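Local coordinates for pectate lyase 47 (Bacillus sp. TS-47, PDB 1VBL), which cleaves pectate by beta-elimination as a calcium-binding pectate lyase of polysaccharide lyase family 1, at residues 10-15 with 273-278. Sequence-based numbering, arbitrary orientation.
Sequences PYDGWA and TLHHNY
Asp12 has CG anti to its backbone N (chi1 -168°), which places the carboxylate end near His275, while the imidazole of His275 is held between its own backbone N and carbonyl carbon, and these two torsions bring acid and ring together. His275 NE2 donates to Asp12 OD1 at 2.7 Å. The acceptor uses its syn lone pair, the bond is moderately bent (N-H...O 146°), and OD1 sits at the ring edge but 22° out of the imidazole plane. The other oxygen, OD2, forms a salt bridge with Lys9, so each carboxylate oxygen has its own partner. The other ring nitrogen, His275 ND1, lies 2.8 Å from His276 ND1 in a hydrogen bond that could run in either direction; with both nitrogens engaged, rotation of the imidazole is probably restricted. An alanine in place of Asp12 would probably leave His275 NE2 without its acceptor and Lys9 without its carboxylate mate. Strand 272-280 pairs in parallel with strands 239-251 and 293-303, as expected of the right-handed parallel beta-helix of this lyase family, and the contact joins one of its rungs to the N-terminal loop that precedes strand 32-35. Two residues after Asp12, Trp14 N donates to Thr273 OG1 at 3.0 Å. The hydroxyl also lies 3.5 Å from Trp14 CD1, meeting the indole obliquely. Between the two bonds Gly13 fits closely over the threonine, its CA 3.6 Å from Thr273 CB; a CB modelled on Gly13 would fall 3.0 Å from Thr273 CB, and the positive phi also favours glycine. From the loop backbone, Asp12 O accepts a hydrogen bond from Thr242 OG1, tying the segment to neighbouring strand 239-251.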
ATOM      1  N   PRO A  10       0.825 -11.329  20.697  1.00 14.74           N
ATOM      2  CA  PRO A  10      -0.454 -12.029  20.841  1.00 15.41           C
ATOM      3  C   PRO A  10      -1.745 -11.263  20.556  1.00 14.74           C
ATOM      4  O   PRO A  10      -2.728 -11.862  20.123  1.00 15.29           O
ATOM      5  CB  PRO A  10      -0.390 -12.577  22.267  1.00 16.18           C
ATOM      6  CG  PRO A  10       0.507 -11.615  22.971  1.00 18.64           C
ATOM      7  CD  PRO A  10       1.597 -11.396  21.949  1.00 14.42           C
ATOM      8  N   TYR A  11      -1.755  -9.955  20.794  1.00 14.42           N
ATOM      9  CA  TYR A  11      -2.956  -9.157  20.548  1.00 15.08           C
ATOM     10  C   TYR A  11      -2.705  -7.982  19.612  1.00 14.81           C
ATOM     11  O   TYR A  11      -3.508  -7.048  19.557  1.00 14.29           O
ATOM     12  CB  TYR A  11      -3.526  -8.604  21.864  1.00 16.39           C
ATOM     13  CG  TYR A  11      -3.971  -9.662  22.850  1.00 20.18           C
ATOM     14  CD1 TYR A  11      -3.051 -10.297  23.685  1.00 22.20           C
ATOM     15  CD2 TYR A  11      -5.309 -10.043  22.932  1.00 23.55           C
ATOM     16  CE1 TYR A  11      -3.452 -11.289  24.577  1.00 24.02           C
ATOM     17  CE2 TYR A  11      -5.724 -11.037  23.821  1.00 24.98           C
ATOM     18  CZ  TYR A  11      -4.789 -11.655  24.638  1.00 27.26           C
ATOM     19  OH  TYR A  11      -5.190 -12.645  25.506  1.00 28.13           O
ATOM     20  N   ASP A  12      -1.610  -8.024  18.863  1.00 13.30           N
ATOM     21  CA  ASP A  12      -1.302  -6.904  17.983  1.00 14.24           C
ATOM     22  C   ASP A  12      -2.062  -6.888  16.659  1.00 13.18           C
ATOM     23  O   ASP A  12      -1.565  -7.356  15.629  1.00 12.14           O
ATOM     24  CB  ASP A  12       0.204  -6.830  17.712  1.00 12.53           C
ATOM     25  CG  ASP A  12       0.605  -5.519  17.049  1.00 13.31           C
ATOM     26  OD1 ASP A  12      -0.280  -4.661  16.859  1.00 15.57           O
ATOM     27  OD2 ASP A  12       1.793  -5.346  16.715  1.00 13.04           O
ATOM     28  N   GLY A  13      -3.273  -6.341  16.700  1.00 12.28           N
ATOM     29  CA  GLY A  13      -4.085  -6.226  15.502  1.00 10.85           C
ATOM     30  C   GLY A  13      -4.757  -7.488  14.996  1.00 11.51           C
ATOM     31  O   GLY A  13      -4.564  -8.582  15.528  1.00 12.24           O
ATOM     32  N   TRP A  14      -5.549  -7.326  13.942  1.00 11.62           N
ATOM     33  CA  TRP A  14      -6.273  -8.442  13.349  1.00 11.79           C
ATOM     34  C   TRP A  14      -5.405  -9.633  12.941  1.00 12.81           C
ATOM     35  O   TRP A  14      -5.885 -10.767  12.921  1.00 13.71           O
ATOM     36  CB  TRP A  14      -7.083  -7.954  12.147  1.00 10.99           C
ATOM     37  CG  TRP A  14      -8.421  -7.360  12.509  1.00 12.62           C
ATOM     38  CD1 TRP A  14      -8.851  -6.082  12.263  1.00 10.87           C
ATOM     39  CD2 TRP A  14      -9.533  -8.050  13.100  1.00 12.27           C
ATOM     40  NE1 TRP A  14     -10.165  -5.941  12.659  1.00 14.01           N
ATOM     41  CE2 TRP A  14     -10.604  -7.133  13.174  1.00 13.12           C
ATOM     42  CE3 TRP A  14      -9.725  -9.358  13.569  1.00 12.74           C
ATOM     43  CZ2 TRP A  14     -11.854  -7.482  13.698  1.00 13.60           C
ATOM     44  CZ3 TRP A  14     -10.971  -9.706  14.092  1.00 15.34           C
ATOM     45  CH2 TRP A  14     -12.018  -8.769  14.151  1.00 14.86           C
ATOM     46  N   ALA A  15      -4.138  -9.388  12.616  1.00 12.21           N
ATOM     47  CA  ALA A  15      -3.241 -10.474  12.223  1.00 12.40           C
ATOM     48  C   ALA A  15      -2.936 -11.405  13.396  1.00 13.43           C
ATOM     49  O   ALA A  15      -2.356 -12.477  13.214  1.00 14.45           O
ATOM     50  CB  ALA A  15      -1.945  -9.906  11.660  1.00 10.82           C
ATOM     51  N   THR A 273      -5.727  -3.879  10.747  1.00  9.88           N
ATOM     52  CA  THR A 273      -5.390  -2.936  11.806  1.00  8.89           C
ATOM     53  C   THR A 273      -4.187  -2.149  11.316  1.00  7.77           C
ATOM     54  O   THR A 273      -3.204  -2.733  10.851  1.00  9.81           O
ATOM     55  CB  THR A 273      -4.975  -3.637  13.116  1.00  9.34           C
ATOM     56  OG1 THR A 273      -6.078  -4.381  13.636  1.00  9.11           O
ATOM     57  CG2 THR A 273      -4.533  -2.609  14.154  1.00 11.28           C
ATOM     58  N   LEU A 274      -4.276  -0.827  11.405  1.00  8.04           N
ATOM     59  CA  LEU A 274      -3.185   0.046  11.001  1.00  8.28           C
ATOM     60  C   LEU A 274      -2.895   0.963  12.173  1.00  9.18           C
ATOM     61  O   LEU A 274      -3.752   1.752  12.582  1.00  9.49           O
ATOM     62  CB  LEU A 274      -3.571   0.897   9.790  1.00  9.99           C
ATOM     63  CG  LEU A 274      -4.041   0.167   8.532  1.00  9.54           C
ATOM     64  CD1 LEU A 274      -5.543  -0.051   8.609  1.00 10.35           C
ATOM     65  CD2 LEU A 274      -3.694   0.999   7.297  1.00 10.94           C
ATOM     66  N   HIS A 275      -1.696   0.858  12.729  1.00  8.47           N
ATOM     67  CA  HIS A 275      -1.357   1.708  13.850  1.00  9.22           C
ATOM     68  C   HIS A 275       0.092   2.162  13.853  1.00  9.02           C
ATOM     69  O   HIS A 275       0.985   1.478  13.340  1.00  7.89           O
ATOM     70  CB  HIS A 275      -1.732   1.014  15.174  1.00  7.61           C
ATOM     71  CG  HIS A 275      -0.891  -0.178  15.521  1.00  9.63           C
ATOM     72  ND1 HIS A 275       0.325  -0.070  16.161  1.00 11.19           N
ATOM     73  CD2 HIS A 275      -1.115  -1.504  15.363  1.00  9.11           C
ATOM     74  CE1 HIS A 275       0.812  -1.277  16.386  1.00 11.81           C
ATOM     75  NE2 HIS A 275      -0.043  -2.167  15.912  1.00 12.29           N
ATOM     76  N   HIS A 276       0.299   3.350  14.411  1.00  9.77           N
ATOM     77  CA  HIS A 276       1.618   3.961  14.514  1.00 10.75           C
ATOM     78  C   HIS A 276       2.348   4.132  13.192  1.00 10.93           C
ATOM     79  O   HIS A 276       3.577   4.078  13.138  1.00  8.62           O
ATOM     80  CB  HIS A 276       2.486   3.171  15.491  1.00 11.46           C
ATOM     81  CG  HIS A 276       1.988   3.222  16.901  1.00 13.01           C
ATOM     82  ND1 HIS A 276       1.124   2.283  17.421  1.00 11.91           N
ATOM     83  CD2 HIS A 276       2.197   4.128  17.885  1.00 13.88           C
ATOM     84  CE1 HIS A 276       0.822   2.607  18.665  1.00 11.77           C
ATOM     85  NE2 HIS A 276       1.460   3.722  18.971  1.00 11.90           N
ATOM     86  N   ASN A 277       1.588   4.345  12.124  1.00 10.02           N
ATOM     87  CA  ASN A 277       2.196   4.549  10.823  1.00 10.39           C
ATOM     88  C   ASN A 277       2.376   6.044  10.640  1.00  9.95           C
ATOM     89  O   ASN A 277       1.617   6.848  11.182  1.00  9.72           O
ATOM     90  CB  ASN A 277       1.312   3.970   9.714  1.00  8.62           C
ATOM     91  CG  ASN A 277       1.191   2.461   9.806  1.00 10.29           C
ATOM     92  OD1 ASN A 277       2.166   1.734   9.604  1.00 10.60           O
ATOM     93  ND2 ASN A 277      -0.005   1.983  10.124  1.00  8.75           N
ATOM     94  N   TYR A 278       3.397   6.403   9.878  1.00  9.81           N
ATOM     95  CA  TYR A 278       3.721   7.794   9.612  1.00 10.12           C
ATOM     96  C   TYR A 278       3.377   8.099   8.153  1.00 10.16           C
ATOM     97  O   TYR A 278       4.068   7.638   7.243  1.00 10.47           O
ATOM     98  CB  TYR A 278       5.218   7.992   9.863  1.00  9.06           C
ATOM     99  CG  TYR A 278       5.739   9.416   9.898  1.00 10.57           C
ATOM    100  CD1 TYR A 278       7.064   9.661  10.258  1.00 10.83           C
ATOM    101  CD2 TYR A 278       4.934  10.509   9.562  1.00  9.25           C
ATOM    102  CE1 TYR A 278       7.583  10.949  10.287  1.00 12.42           C
ATOM    103  CE2 TYR A 278       5.448  11.817   9.585  1.00 11.07           C
ATOM    104  CZ  TYR A 278       6.779  12.021   9.950  1.00 12.28           C
ATOM    105  OH  TYR A 278       7.321  13.286   9.987  1.00 12.99           O
TER